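Local coordinates for Exo-poly-alpha-D-galacturonosidase (Thermotoga maritima, PDB 3JUR), which probably hydrolyses polygalacturonate, the main chain of pectin, as an exo-acting family 28 glycoside hydrolase built on a right-handed parallel beta-helix, at residues R49-L54 against G60-P65; T103-I108 against E162-L167; G297-G302 against I341-N346; M170-T175 against R269-R274. All blocks are in the same frame, centred on the assembly; numbering follows the deposited sequence.

Interaction 1: residues R49-L54 against G60-P65; sequences RAIEEL and GRLIVP
Leu54 and Leu62 carry this contact, in which helix 44-57 packs over strand 60-64 at the N-terminal end of the parallel beta-helix, a position where enzymes of this fold commonly have a capping helix. The segment axes approach to 8.8 Å and run nearly antiparallel, at 157°, the chain reversing direction over the five residues between the segments. Leu54 lies on the last turn of the segment and spreads its two methyls over the strand backbone. With CG beside the backbone N (chi1 -83°), CD1 rests 3.5 Å from Arg61 O, and also touches Leu62 CB. The other branch, CD2, sits 3.8 Å from Gly60 CA. That closeness helps explain the glycine: a CB at this position would run into Leu54 CD2, and the backbone angles would also jam it against the preceding carbonyl. Cutting Leu54 back to an alanine would probably open a gap above Gly60 and the Arg61 carbonyl, and deprive Leu62 CB of its neighbour. Beyond the segments, Leu54 also meets Val28 and Ile80, on the strands flanking 60-64. Leu62 answers from the strand with CG anti to the backbone N (chi1 169°), which directs its forked end at the previous helical turn. Arg61 points the other way and forms a salt bridge with Glu27. Both Leu62 methyls reach the helix: CD2 meets Ile51 CG1 where these side chains cross at about a right angle, and CD1 lies 3.6 Å from Ala50 CB.

Interaction 2: residues T103-I108 against E162-L167; sequences TRFEGI and EDVKKL
Phe105 and Ile108, the residues that meet the helix, are the outer positions of a type I' turn, paired by Phe105 N to Ile108 O (2.9 Å) and Ile108 N to Phe105 O (3.1 Å), so that segment 103-108 forms the tip of a two-residue beta-hairpin. The turn is made by Glu106 and Gly107, both with positive phi, and its outer residues direct their side chains at helix 161-173. The side-chain contacts are apolar. Leu167 is the central piece: with CG anti to the backbone N (chi1 -180°), its forked end reaches the hairpin and straddles the two paired residues. CD2 lies 4.0 Å from Phe105 O and also near Phe105 CB and Ile108 CB, while CD1 packs 3.7 Å from Ile108 CG2. Leu167 and Ile108 slide past each other in opposite directions, which brings Leu167 CG within 3.8 Å of the same Ile108 methyl. Reducing Leu167 to an alanine would probably leave Ile108 CG2 and the base of Phe105 facing a gap between hairpin and helix. Leu110 on the second hairpin strand and Ala171 one turn further along the helix extend this apolar patch. One helical turn earlier, Val164 crosses Phe105 at about a right angle, its CG2 approaching the ring obliquely, 3.8 Å from CE2.

Interaction 3: residues G297-G302 against I341-N346; sequences GGLVIG and IFFIDN
Leu299 and Phe343 form the close half of this contact, and the pair Ile301 and Ile341 the slacker half. At the close end Leu299 CB lies 3.8 Å from Phe343 CE1, and Leu299 CD2 comes within 4.0 Å of CD1 on the same ring. Both residues hold CG anti to the backbone N (chi1 -174° for Leu299), which extends them into the interior, where they slide past each other in opposite directions, the leucine meeting the ring obliquely. The ring also has a polar neighbour from its own segment: Asn346 ND2 stands 3.2 Å above the plane, over the ring centre. That amide is held by strand 309-320, giving a hydrogen bond to Ala314 O and accepting one from Asn317 N. At the slack end Ile301 CD1 is 4.2 Å from Ile341 CG2, and the diagonal approach of Leu299 CD2 to that same methyl is 4.5 Å, at the limit of contact. This looser side is not a solvent side, since all four residues are buried. The strand axes stay 10.0 Å apart and their directions differ by 168°, a separation bridged by side chains. Each strand instead pairs in parallel with its own neighbours, 299-301 with 263-265 and 327-329, and 337-349 with 309-320 and 372-379, so the two belong to different faces whose inward side chains meet, as inside a parallel beta-helix.

Interaction 4: residues M170-T175 against R269-R274; sequences MAERGT and RDADGR
Two waters supply the polar links between these helices, while direct contact is confined to Ala171 and Glu172 against Ala271 and Asp272. One water donates to Glu172 OE1 (2.6 Å) and accepts from Ala271 N near the start of helix 270-276. The Glu172 chain is bent at chi2 (-55°), which brings the carboxylate back toward that helix although the residue sets out away from it; OE1 then lies 3.8 Å from Ala271 CB. The second water donates to Ala171 O (2.9 Å) and, weakly, to Asp272 OD1. Helix 161-173 ends here in a Schellman motif: Gly174, with positive phi, is the C-prime residue, Thr175 N bonds to Met170 O (3.2 Å), and Gly174 N reaches Ala171 O weakly. Met170 O also accepts from Gly174 N, its two amide donors arriving from opposite faces of the carbonyl plane. The methyl side chains of Ala171 and Ala271 permit a close approach, Ala171 CA and Asp272 CA being 5.7 Å apart. The Asp272 carboxylate itself is engaged beyond the segments, OD1 in salt bridges with Arg180 and Arg275, while OD2 accepts a hydrogen bond from Glu109 N. Nearer the backbone, Asp272 CB packs 4.2 Å from Ala171 CB.

From the N terminus, interaction 1 comes first and closes a loop of five residues, bringing helix 44-57 onto strand 60-64. Interaction 2 closes 53 residues, joining the 103-108 hairpin to helix 161-173. Interaction 4 begins further along that helix and spans 93 residues to helix 270-276; interaction 3 follows, spanning 38 within the later coils. All four are in series, so none nests or crosses. Interactions 2 and 4 touch: Arg269 NE and N lie 2.8 and 3.0 Å from Glu106 O and Gly107 O, probable hydrogen bonds tying the hairpin near the start of helix 270-276, while Ile108 packs on Ala171 of helix 161-173. Interactions 1 and 3 lie on opposite sides of the chain's centre.

Interaction 1: residues R49-L54 against G60-P65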
loop_
_atom_site.group_PDB
_atom_site.type_symbol
_atom_site.label_atom_id
_atom_site.label_comp_id
_atom_site.label_asym_id
_atom_site.label_seq_id
_atom_site.Cartn_x
_atom_site.Cartn_y
_atom_site.Cartn_z
ATOM N N ARG D 49 -26.674 55.757 22.129
ATOM C CA ARG D 49 -26.217 56.850 22.983
ATOM C C ARG D 49 -24.852 56.545 23.606
ATOM O O ARG D 49 -24.017 57.438 23.750
ATOM C CB ARG D 49 -27.245 57.147 24.071
ATOM C CG ARG D 49 -27.551 58.624 24.247
ATOM C CD ARG D 49 -28.325 58.878 25.541
ATOM N NE ARG D 49 -29.317 57.830 25.796
ATOM C CZ ARG D 49 -29.776 57.496 27.000
ATOM N NH1 ARG D 49 -29.340 58.118 28.092
ATOM N NH2 ARG D 49 -30.672 56.526 27.110
ATOM N N ALA D 50 -24.627 55.279 23.958
ATOM C CA ALA D 50 -23.345 54.848 24.525
ATOM C C ALA D 50 -22.199 54.982 23.524
ATOM O O ALA D 50 -21.110 55.426 23.885
ATOM C CB ALA D 50 -23.438 53.428 25.046
ATOM N N ILE D 51 -22.454 54.597 22.274
ATOM C CA ILE D 51 -21.459 54.690 21.200
ATOM C C ILE D 51 -21.125 56.155 20.886
ATOM O O ILE D 51 -19.954 56.505 20.700
ATOM C CB ILE D 51 -21.917 53.916 19.923
ATOM C CG1 ILE D 51 -21.830 52.401 20.162
ATOM C CG2 ILE D 51 -21.076 54.300 18.700
ATOM C CD1 ILE D 51 -22.481 51.540 19.092
ATOM N N GLU D 52 -22.155 57.000 20.845
ATOM C CA GLU D 52 -21.979 58.431 20.600
ATOM C C GLU D 52 -21.250 59.132 21.756
ATOM O O GLU D 52 -20.389 59.980 21.517
ATOM C CB GLU D 52 -23.324 59.103 20.276
ATOM C CG GLU D 52 -23.328 60.648 20.255
ATOM C CD GLU D 52 -22.277 61.268 19.326
ATOM O OE1 GLU D 52 -21.912 60.645 18.300
ATOM O OE2 GLU D 52 -21.819 62.391 19.631
ATOM N N GLU D 53 -21.580 58.769 22.995
ATOM C CA GLU D 53 -20.868 59.313 24.155
ATOM C C GLU D 53 -19.377 58.974 24.081
ATOM O O GLU D 53 -18.533 59.828 24.342
ATOM C CB GLU D 53 -21.481 58.821 25.470
ATOM C CG GLU D 53 -20.912 59.480 26.737
ATOM C CD GLU D 53 -21.379 60.914 26.932
ATOM O OE1 GLU D 53 -20.913 61.814 26.198
ATOM O OE2 GLU D 53 -22.207 61.144 27.839
ATOM N N LEU D 54 -19.062 57.737 23.707
ATOM C CA LEU D 54 -17.672 57.308 23.537
ATOM C C LEU D 54 -16.999 58.000 22.361
ATOM O O LEU D 54 -15.878 58.484 22.478
ATOM C CB LEU D 54 -17.589 55.791 23.356
ATOM C CG LEU D 54 -17.597 54.929 24.616
ATOM C CD1 LEU D 54 -17.914 53.484 24.253
ATOM C CD2 LEU D 54 -16.269 55.029 25.357
ATOM N N GLY D 60 -13.271 54.394 22.612
ATOM C CA GLY D 60 -13.091 53.617 23.832
ATOM C C GLY D 60 -13.887 52.330 23.818
ATOM O O GLY D 60 -14.318 51.877 22.754
ATOM N N ARG D 61 -14.083 51.756 25.006
ATOM C CA ARG D 61 -14.752 50.467 25.179
ATOM C C ARG D 61 -16.184 50.627 25.691
ATOM O O ARG D 61 -16.435 51.365 26.646
ATOM C CB ARG D 61 -13.954 49.552 26.131
ATOM C CG ARG D 61 -12.462 49.368 25.763
ATOM C CD ARG D 61 -11.708 48.397 26.698
ATOM N NE ARG D 61 -11.669 48.854 28.093
ATOM C CZ ARG D 61 -10.715 49.618 28.629
ATOM N NH1 ARG D 61 -9.682 50.040 27.906
ATOM N NH2 ARG D 61 -10.792 49.959 29.906
ATOM N N LEU D 62 -17.118 49.936 25.039
ATOM C CA LEU D 62 -18.501 49.850 25.506
ATOM C C LEU D 62 -18.696 48.488 26.167
ATOM O O LEU D 62 -18.623 47.451 25.507
ATOM C CB LEU D 62 -19.493 50.056 24.344
ATOM C CG LEU D 62 -20.995 49.759 24.528
ATOM C CD1 LEU D 62 -21.585 50.427 25.768
ATOM C CD2 LEU D 62 -21.796 50.148 23.295
ATOM N N ILE D 63 -18.937 48.499 27.474
ATOM C CA ILE D 63 -19.095 47.259 28.226
ATOM C C ILE D 63 -20.561 46.823 28.268
ATOM O O ILE D 63 -21.427 47.553 28.756
ATOM C CB ILE D 63 -18.487 47.370 29.656
ATOM C CG1 ILE D 63 -16.961 47.522 29.572
ATOM C CG2 ILE D 63 -18.854 46.149 30.511
ATOM C CD1 ILE D 63 -16.329 48.130 30.808
ATOM N N VAL D 64 -20.818 45.638 27.721
ATOM C CA VAL D 64 -22.118 44.984 27.803
ATOM C C VAL D 64 -21.998 43.865 28.842
ATOM O O VAL D 64 -21.421 42.813 28.552
ATOM C CB VAL D 64 -22.553 44.380 26.434
ATOM C CG1 VAL D 64 -23.945 43.772 26.527
ATOM C CG2 VAL D 64 -22.494 45.426 25.326
ATOM N N PRO D 65 -22.540 44.086 30.053
ATOM C CA PRO D 65 -22.373 43.124 31.144
ATOM C C PRO D 65 -23.305 41.909 31.034
ATOM O O PRO D 65 -24.007 41.752 30.026
ATOM C CB PRO D 65 -22.710 43.954 32.390
ATOM C CG PRO D 65 -23.661 44.992 31.913
ATOM C CD PRO D 65 -23.362 45.248 30.458
#

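Interaction 2: residues T103-I108 against E162-L167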
loop_
_atom_site.group_PDB
_atom_site.type_symbol
_atom_site.label_atom_id
_atom_site.label_comp_id
_atom_site.label_asym_id
_atom_site.label_seq_id
_atom_site.Cartn_x
_atom_site.Cartn_y
_atom_site.Cartn_z
ATOM N N THR D 103 -24.433 48.005 1.457
ATOM C CA THR D 103 -24.126 46.637 1.856
ATOM C C THR D 103 -23.925 45.755 0.614
ATOM O O THR D 103 -23.700 46.264 -0.495
ATOM C CB THR D 103 -25.196 46.068 2.864
ATOM O OG1 THR D 103 -24.730 44.839 3.442
ATOM C CG2 THR D 103 -26.560 45.849 2.202
ATOM N N ARG D 104 -23.996 44.446 0.796
ATOM C CA ARG D 104 -23.719 43.527 -0.291
ATOM C C ARG D 104 -24.570 42.274 -0.129
ATOM O O ARG D 104 -24.798 41.819 0.991
ATOM C CB ARG D 104 -22.223 43.187 -0.296
ATOM C CG ARG D 104 -21.623 43.091 -1.687
ATOM C CD ARG D 104 -20.145 42.751 -1.667
ATOM N NE ARG D 104 -19.323 43.916 -1.973
ATOM C CZ ARG D 104 -18.162 43.871 -2.617
ATOM N NH1 ARG D 104 -17.670 42.711 -3.049
ATOM N NH2 ARG D 104 -17.493 44.992 -2.838
ATOM N N PHE D 105 -25.067 41.730 -1.235
ATOM C CA PHE D 105 -25.767 40.445 -1.196
ATOM C C PHE D 105 -25.192 39.486 -2.231
ATOM O O PHE D 105 -25.253 39.744 -3.433
ATOM C CB PHE D 105 -27.280 40.612 -1.400
ATOM C CG PHE D 105 -28.079 39.361 -1.102
ATOM C CD1 PHE D 105 -28.626 39.155 0.159
ATOM C CD2 PHE D 105 -28.274 38.386 -2.086
ATOM C CE1 PHE D 105 -29.364 38.010 0.438
ATOM C CE2 PHE D 105 -29.005 37.234 -1.815
ATOM C CZ PHE D 105 -29.553 37.047 -0.549
ATOM N N GLU D 106 -24.638 38.381 -1.743
ATOM C CA GLU D 106 -23.982 37.360 -2.579
ATOM C C GLU D 106 -23.117 37.959 -3.693
ATOM O O GLU D 106 -23.249 37.606 -4.873
ATOM C CB GLU D 106 -25.003 36.333 -3.098
ATOM C CG GLU D 106 -25.606 35.484 -1.968
ATOM C CD GLU D 106 -26.566 34.403 -2.449
ATOM O OE1 GLU D 106 -27.325 34.637 -3.415
ATOM O OE2 GLU D 106 -26.575 33.315 -1.838
ATOM N N GLY D 107 -22.238 38.880 -3.292
ATOM C CA GLY D 107 -21.228 39.452 -4.179
ATOM C C GLY D 107 -21.622 40.675 -4.995
ATOM O O GLY D 107 -20.816 41.173 -5.784
ATOM N N ILE D 108 -22.847 41.166 -4.822
ATOM C CA ILE D 108 -23.287 42.375 -5.533
ATOM C C ILE D 108 -23.703 43.475 -4.547
ATOM O O ILE D 108 -24.505 43.234 -3.637
ATOM C CB ILE D 108 -24.429 42.085 -6.562
ATOM C CG1 ILE D 108 -23.970 41.079 -7.627
ATOM C CG2 ILE D 108 -24.903 43.386 -7.243
ATOM C CD1 ILE D 108 -25.097 40.432 -8.408
ATOM N N GLU D 162 -36.866 36.442 -6.831
ATOM C CA GLU D 162 -37.112 37.544 -7.763
ATOM C C GLU D 162 -36.155 38.717 -7.556
ATOM O O GLU D 162 -35.657 39.295 -8.523
ATOM C CB GLU D 162 -38.576 38.011 -7.711
ATOM C CG GLU D 162 -39.560 37.014 -8.304
ATOM C CD GLU D 162 -39.191 36.607 -9.721
ATOM O OE1 GLU D 162 -39.544 37.345 -10.669
ATOM O OE2 GLU D 162 -38.552 35.544 -9.886
ATOM N N ASP D 163 -35.892 39.051 -6.296
ATOM C CA ASP D 163 -34.967 40.129 -5.958
ATOM C C ASP D 163 -33.520 39.822 -6.347
ATOM O O ASP D 163 -32.805 40.711 -6.808
ATOM C CB ASP D 163 -35.080 40.479 -4.474
ATOM C CG ASP D 163 -36.378 41.191 -4.145
ATOM O OD1 ASP D 163 -37.069 40.773 -3.192
ATOM O OD2 ASP D 163 -36.717 42.161 -4.854
ATOM N N VAL D 164 -33.096 38.569 -6.161
ATOM C CA VAL D 164 -31.773 38.113 -6.605
ATOM C C VAL D 164 -31.650 38.266 -8.120
ATOM O O VAL D 164 -30.639 38.767 -8.619
ATOM C CB VAL D 164 -31.478 36.645 -6.174
ATOM C CG1 VAL D 164 -30.160 36.150 -6.767
ATOM C CG2 VAL D 164 -31.448 36.523 -4.654
ATOM N N LYS D 165 -32.696 37.848 -8.833
ATOM C CA LYS D 165 -32.782 37.976 -10.283
ATOM C C LYS D 165 -32.665 39.440 -10.712
ATOM O O LYS D 165 -31.875 39.766 -11.599
ATOM C CB LYS D 165 -34.097 37.363 -10.775
ATOM C CG LYS D 165 -34.328 37.418 -12.272
ATOM C CD LYS D 165 -35.713 36.885 -12.611
ATOM C CE LYS D 165 -36.062 37.090 -14.080
ATOM N NZ LYS D 165 -35.256 36.202 -14.955
ATOM N N LYS D 166 -33.438 40.311 -10.061
ATOM C CA LYS D 166 -33.428 41.752 -10.349
ATOM C C LYS D 166 -32.077 42.404 -10.059
ATOM O O LYS D 166 -31.569 43.174 -10.876
ATOM C CB LYS D 166 -34.536 42.480 -9.577
ATOM C CG LYS D 166 -35.934 42.280 -10.155
ATOM C CD LYS D 166 -36.945 43.303 -9.624
ATOM C CE LYS D 166 -37.326 43.052 -8.163
ATOM N NZ LYS D 166 -38.419 43.978 -7.733
ATOM N N LEU D 167 -31.503 42.083 -8.900
ATOM C CA LEU D 167 -30.193 42.602 -8.495
ATOM C C LEU D 167 -29.084 42.270 -9.504
ATOM O O LEU D 167 -28.249 43.124 -9.816
ATOM C CB LEU D 167 -29.823 42.103 -7.088
ATOM C CG LEU D 167 -28.486 42.542 -6.475
ATOM C CD1 LEU D 167 -28.420 44.052 -6.285
ATOM C CD2 LEU D 167 -28.230 41.831 -5.156
#

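Interaction 3: residues G297-G302 against I341-N346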
loop_
_atom_site.group_PDB
_atom_site.type_symbol
_atom_site.label_atom_id
_atom_site.label_comp_id
_atom_site.label_asym_id
_atom_site.label_seq_id
_atom_site.Cartn_x
_atom_site.Cartn_y
_atom_site.Cartn_z
ATOM N N GLY D 297 -17.993 23.171 3.414
ATOM C CA GLY D 297 -16.570 23.247 3.134
ATOM C C GLY D 297 -15.788 23.873 4.278
ATOM O O GLY D 297 -16.271 24.786 4.952
ATOM N N GLY D 298 -14.577 23.375 4.498
ATOM C CA GLY D 298 -13.719 23.883 5.563
ATOM C C GLY D 298 -13.044 25.178 5.150
ATOM O O GLY D 298 -13.210 26.212 5.806
ATOM N N LEU D 299 -12.264 25.103 4.074
ATOM C CA LEU D 299 -11.696 26.280 3.427
ATOM C C LEU D 299 -12.230 26.364 2.009
ATOM O O LEU D 299 -11.996 25.464 1.192
ATOM C CB LEU D 299 -10.164 26.248 3.399
ATOM C CG LEU D 299 -9.645 27.591 2.845
ATOM C CD1 LEU D 299 -9.561 28.679 3.947
ATOM C CD2 LEU D 299 -8.351 27.458 2.106
ATOM N N VAL D 300 -12.933 27.456 1.715
ATOM C CA VAL D 300 -13.630 27.600 0.449
ATOM C C VAL D 300 -13.195 28.876 -0.272
ATOM O O VAL D 300 -12.990 29.918 0.360
ATOM C CB VAL D 300 -15.165 27.562 0.660
ATOM C CG1 VAL D 300 -15.922 27.552 -0.673
ATOM C CG2 VAL D 300 -15.552 26.342 1.462
ATOM N N ILE D 301 -13.010 28.780 -1.587
ATOM C CA ILE D 301 -12.789 29.965 -2.415
ATOM C C ILE D 301 -13.946 30.057 -3.419
ATOM O O ILE D 301 -14.275 29.065 -4.081
ATOM C CB ILE D 301 -11.415 29.954 -3.179
ATOM C CG1 ILE D 301 -10.246 29.415 -2.329
ATOM C CG2 ILE D 301 -11.102 31.343 -3.736
ATOM C CD1 ILE D 301 -9.841 30.271 -1.140
ATOM N N GLY D 302 -14.574 31.234 -3.507
ATOM C CA GLY D 302 -15.676 31.468 -4.448
ATOM C C GLY D 302 -17.061 31.248 -3.855
ATOM O O GLY D 302 -17.192 31.052 -2.647
ATOM N N ILE D 341 -3.094 29.302 -3.759
ATOM C CA ILE D 341 -3.864 28.882 -2.599
ATOM C C ILE D 341 -3.095 27.726 -1.962
ATOM O O ILE D 341 -2.778 26.732 -2.636
ATOM C CB ILE D 341 -5.316 28.430 -2.984
ATOM C CG1 ILE D 341 -5.983 29.430 -3.942
ATOM C CG2 ILE D 341 -6.181 28.205 -1.717
ATOM C CD1 ILE D 341 -6.193 30.858 -3.378
ATOM N N PHE D 342 -2.783 27.869 -0.675
ATOM C CA PHE D 342 -1.938 26.919 0.032
ATOM C C PHE D 342 -2.688 26.285 1.188
ATOM O O PHE D 342 -3.100 26.971 2.118
ATOM C CB PHE D 342 -0.663 27.612 0.544
ATOM C CG PHE D 342 0.215 28.134 -0.548
ATOM C CD1 PHE D 342 1.275 27.377 -1.023
ATOM C CD2 PHE D 342 -0.030 29.379 -1.114
ATOM C CE1 PHE D 342 2.092 27.856 -2.039
ATOM C CE2 PHE D 342 0.777 29.865 -2.144
ATOM C CZ PHE D 342 1.838 29.107 -2.603
ATOM N N PHE D 343 -2.847 24.967 1.116
ATOM C CA PHE D 343 -3.626 24.191 2.076
ATOM C C PHE D 343 -2.653 23.204 2.720
ATOM O O PHE D 343 -2.440 22.106 2.200
ATOM C CB PHE D 343 -4.767 23.469 1.336
ATOM C CG PHE D 343 -5.862 22.958 2.227
ATOM C CD1 PHE D 343 -6.745 23.840 2.853
ATOM C CD2 PHE D 343 -6.032 21.589 2.421
ATOM C CE1 PHE D 343 -7.773 23.358 3.681
ATOM C CE2 PHE D 343 -7.044 21.101 3.236
ATOM C CZ PHE D 343 -7.924 21.986 3.860
ATOM N N ILE D 344 -2.059 23.613 3.844
ATOM C CA ILE D 344 -0.879 22.947 4.410
ATOM C C ILE D 344 -1.109 22.457 5.832
ATOM O O ILE D 344 -1.638 23.192 6.664
ATOM C CB ILE D 344 0.341 23.933 4.473
ATOM C CG1 ILE D 344 0.508 24.717 3.160
ATOM C CG2 ILE D 344 1.643 23.208 4.875
ATOM C CD1 ILE D 344 0.833 23.868 1.947
ATOM N N ASP D 345 -0.658 21.234 6.117
ATOM C CA ASP D 345 -0.672 20.663 7.480
ATOM C C ASP D 345 -2.069 20.503 8.076
ATOM O O ASP D 345 -2.243 20.573 9.289
ATOM C CB ASP D 345 0.209 21.488 8.438
ATOM C CG ASP D 345 1.653 21.540 7.998
ATOM O OD1 ASP D 345 2.119 20.571 7.354
ATOM O OD2 ASP D 345 2.330 22.551 8.298
ATOM N N ASN D 346 -3.055 20.268 7.223
ATOM C CA ASN D 346 -4.433 20.177 7.686
ATOM C C ASN D 346 -4.867 18.752 7.951
ATOM O O ASN D 346 -4.286 17.810 7.410
ATOM C CB ASN D 346 -5.373 20.876 6.705
ATOM C CG ASN D 346 -5.109 22.370 6.621
ATOM O OD1 ASN D 346 -5.185 23.076 7.619
ATOM N ND2 ASN D 346 -4.800 22.855 5.426
#

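Interaction 4: residues M170-T175 against R269-R274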
loop_
_atom_site.group_PDB
_atom_site.type_symbol
_atom_site.label_atom_id
_atom_site.label_comp_id
_atom_site.label_asym_id
_atom_site.label_seq_id
_atom_site.Cartn_x
_atom_site.Cartn_y
_atom_site.Cartn_z
ATOM N N MET D 170 -29.596 44.401 -12.706
ATOM C CA MET D 170 -29.158 45.773 -12.437
ATOM C C MET D 170 -27.639 45.913 -12.542
ATOM O O MET D 170 -27.143 46.845 -13.170
ATOM C CB MET D 170 -29.626 46.235 -11.056
ATOM C CG MET D 170 -31.107 46.531 -10.953
ATOM S SD MET D 170 -31.647 46.612 -9.228
ATOM C CE MET D 170 -33.255 47.389 -9.435
ATOM N N ALA D 171 -26.908 44.981 -11.933
ATOM C CA ALA D 171 -25.450 44.995 -11.987
ATOM C C ALA D 171 -24.957 44.861 -13.425
ATOM O O ALA D 171 -24.049 45.588 -13.843
ATOM C CB ALA D 171 -24.871 43.904 -11.107
ATOM N N GLU D 172 -25.574 43.955 -14.185
ATOM C CA GLU D 172 -25.265 43.798 -15.610
ATOM C C GLU D 172 -25.403 45.095 -16.411
ATOM O O GLU D 172 -24.542 45.392 -17.241
ATOM C CB GLU D 172 -26.111 42.692 -16.250
ATOM C CG GLU D 172 -25.330 41.437 -16.616
ATOM C CD GLU D 172 -24.131 41.712 -17.527
ATOM O OE1 GLU D 172 -23.007 41.294 -17.174
ATOM O OE2 GLU D 172 -24.306 42.352 -18.584
ATOM N N ARG D 173 -26.479 45.850 -16.155
ATOM C CA ARG D 173 -26.742 47.135 -16.829
ATOM C C ARG D 173 -25.618 48.128 -16.582
ATOM O O ARG D 173 -25.173 48.820 -17.495
ATOM C CB ARG D 173 -28.040 47.787 -16.324
ATOM C CG ARG D 173 -29.304 46.952 -16.394
ATOM C CD ARG D 173 -30.058 47.144 -17.705
ATOM N NE ARG D 173 -31.333 46.423 -17.717
ATOM C CZ ARG D 173 -31.457 45.094 -17.763
ATOM N NH1 ARG D 173 -30.386 44.304 -17.793
ATOM N NH2 ARG D 173 -32.667 44.547 -17.770
ATOM N N GLY D 174 -25.168 48.188 -15.334
ATOM C CA GLY D 174 -24.265 49.232 -14.885
ATOM C C GLY D 174 -25.009 50.229 -14.021
ATOM O O GLY D 174 -24.484 51.301 -13.723
ATOM N N THR D 175 -26.237 49.878 -13.630
ATOM C CA THR D 175 -27.055 50.693 -12.721
ATOM C C THR D 175 -26.228 51.076 -11.491
ATOM O O THR D 175 -25.736 50.198 -10.785
ATOM C CB THR D 175 -28.324 49.930 -12.248
ATOM O OG1 THR D 175 -29.042 49.423 -13.379
ATOM C CG2 THR D 175 -29.242 50.835 -11.436
ATOM N N ARG D 269 -19.164 39.372 -7.459
ATOM C CA ARG D 269 -19.766 38.484 -8.437
ATOM C C ARG D 269 -19.931 39.193 -9.778
ATOM O O ARG D 269 -20.418 40.324 -9.837
ATOM C CB ARG D 269 -21.124 38.012 -7.910
ATOM C CG ARG D 269 -21.927 37.126 -8.852
ATOM C CD ARG D 269 -23.330 36.889 -8.304
ATOM N NE ARG D 269 -23.318 36.000 -7.141
ATOM C CZ ARG D 269 -23.764 34.745 -7.142
ATOM N NH1 ARG D 269 -23.701 34.012 -6.035
ATOM N NH2 ARG D 269 -24.273 34.218 -8.250
ATOM N N ASP D 270 -19.515 38.517 -10.846
ATOM C CA ASP D 270 -19.765 38.952 -12.225
ATOM C C ASP D 270 -19.407 40.427 -12.477
ATOM O O ASP D 270 -18.396 40.909 -11.959
ATOM C CB ASP D 270 -21.208 38.608 -12.639
ATOM C CG ASP D 270 -21.536 37.118 -12.473
ATOM O OD1 ASP D 270 -20.608 36.289 -12.348
ATOM O OD2 ASP D 270 -22.733 36.765 -12.467
ATOM N N ALA D 271 -20.223 41.134 -13.257
ATOM C CA ALA D 271 -19.929 42.519 -13.638
ATOM C C ALA D 271 -19.558 43.433 -12.460
ATOM O O ALA D 271 -18.595 44.196 -12.554
ATOM C CB ALA D 271 -21.076 43.119 -14.450
ATOM N N ASP D 272 -20.305 43.335 -11.360
ATOM C CA ASP D 272 -20.065 44.165 -10.170
ATOM C C ASP D 272 -18.693 43.877 -9.555
ATOM O O ASP D 272 -17.987 44.797 -9.135
ATOM C CB ASP D 272 -21.162 43.947 -9.127
ATOM C CG ASP D 272 -21.488 45.204 -8.348
ATOM O OD1 ASP D 272 -21.915 46.194 -8.970
ATOM O OD2 ASP D 272 -21.332 45.201 -7.111
ATOM N N GLY D 273 -18.331 42.598 -9.512
ATOM C CA GLY D 273 -17.017 42.162 -9.045
ATOM C C GLY D 273 -15.875 42.633 -9.930
ATOM O O GLY D 273 -14.822 43.025 -9.427
ATOM N N ARG D 274 -16.081 42.598 -11.248
ATOM C CA ARG D 274 -15.088 43.114 -12.201
ATOM C C ARG D 274 -14.964 44.631 -12.161
ATOM O O ARG D 274 -13.865 45.159 -12.312
ATOM C CB ARG D 274 -15.399 42.678 -13.631
ATOM C CG ARG D 274 -15.044 41.255 -13.925
ATOM C CD ARG D 274 -15.546 40.852 -15.295
ATOM N NE ARG D 274 -16.270 39.599 -15.166
ATOM C CZ ARG D 274 -17.558 39.432 -15.443
ATOM N NH1 ARG D 274 -18.286 40.424 -15.927
ATOM N NH2 ARG D 274 -18.107 38.244 -15.252
HETATM O O HOH W 1 -21.830 46.735 -12.392
HETATM O O HOH W 2 -22.825 40.492 -14.664
#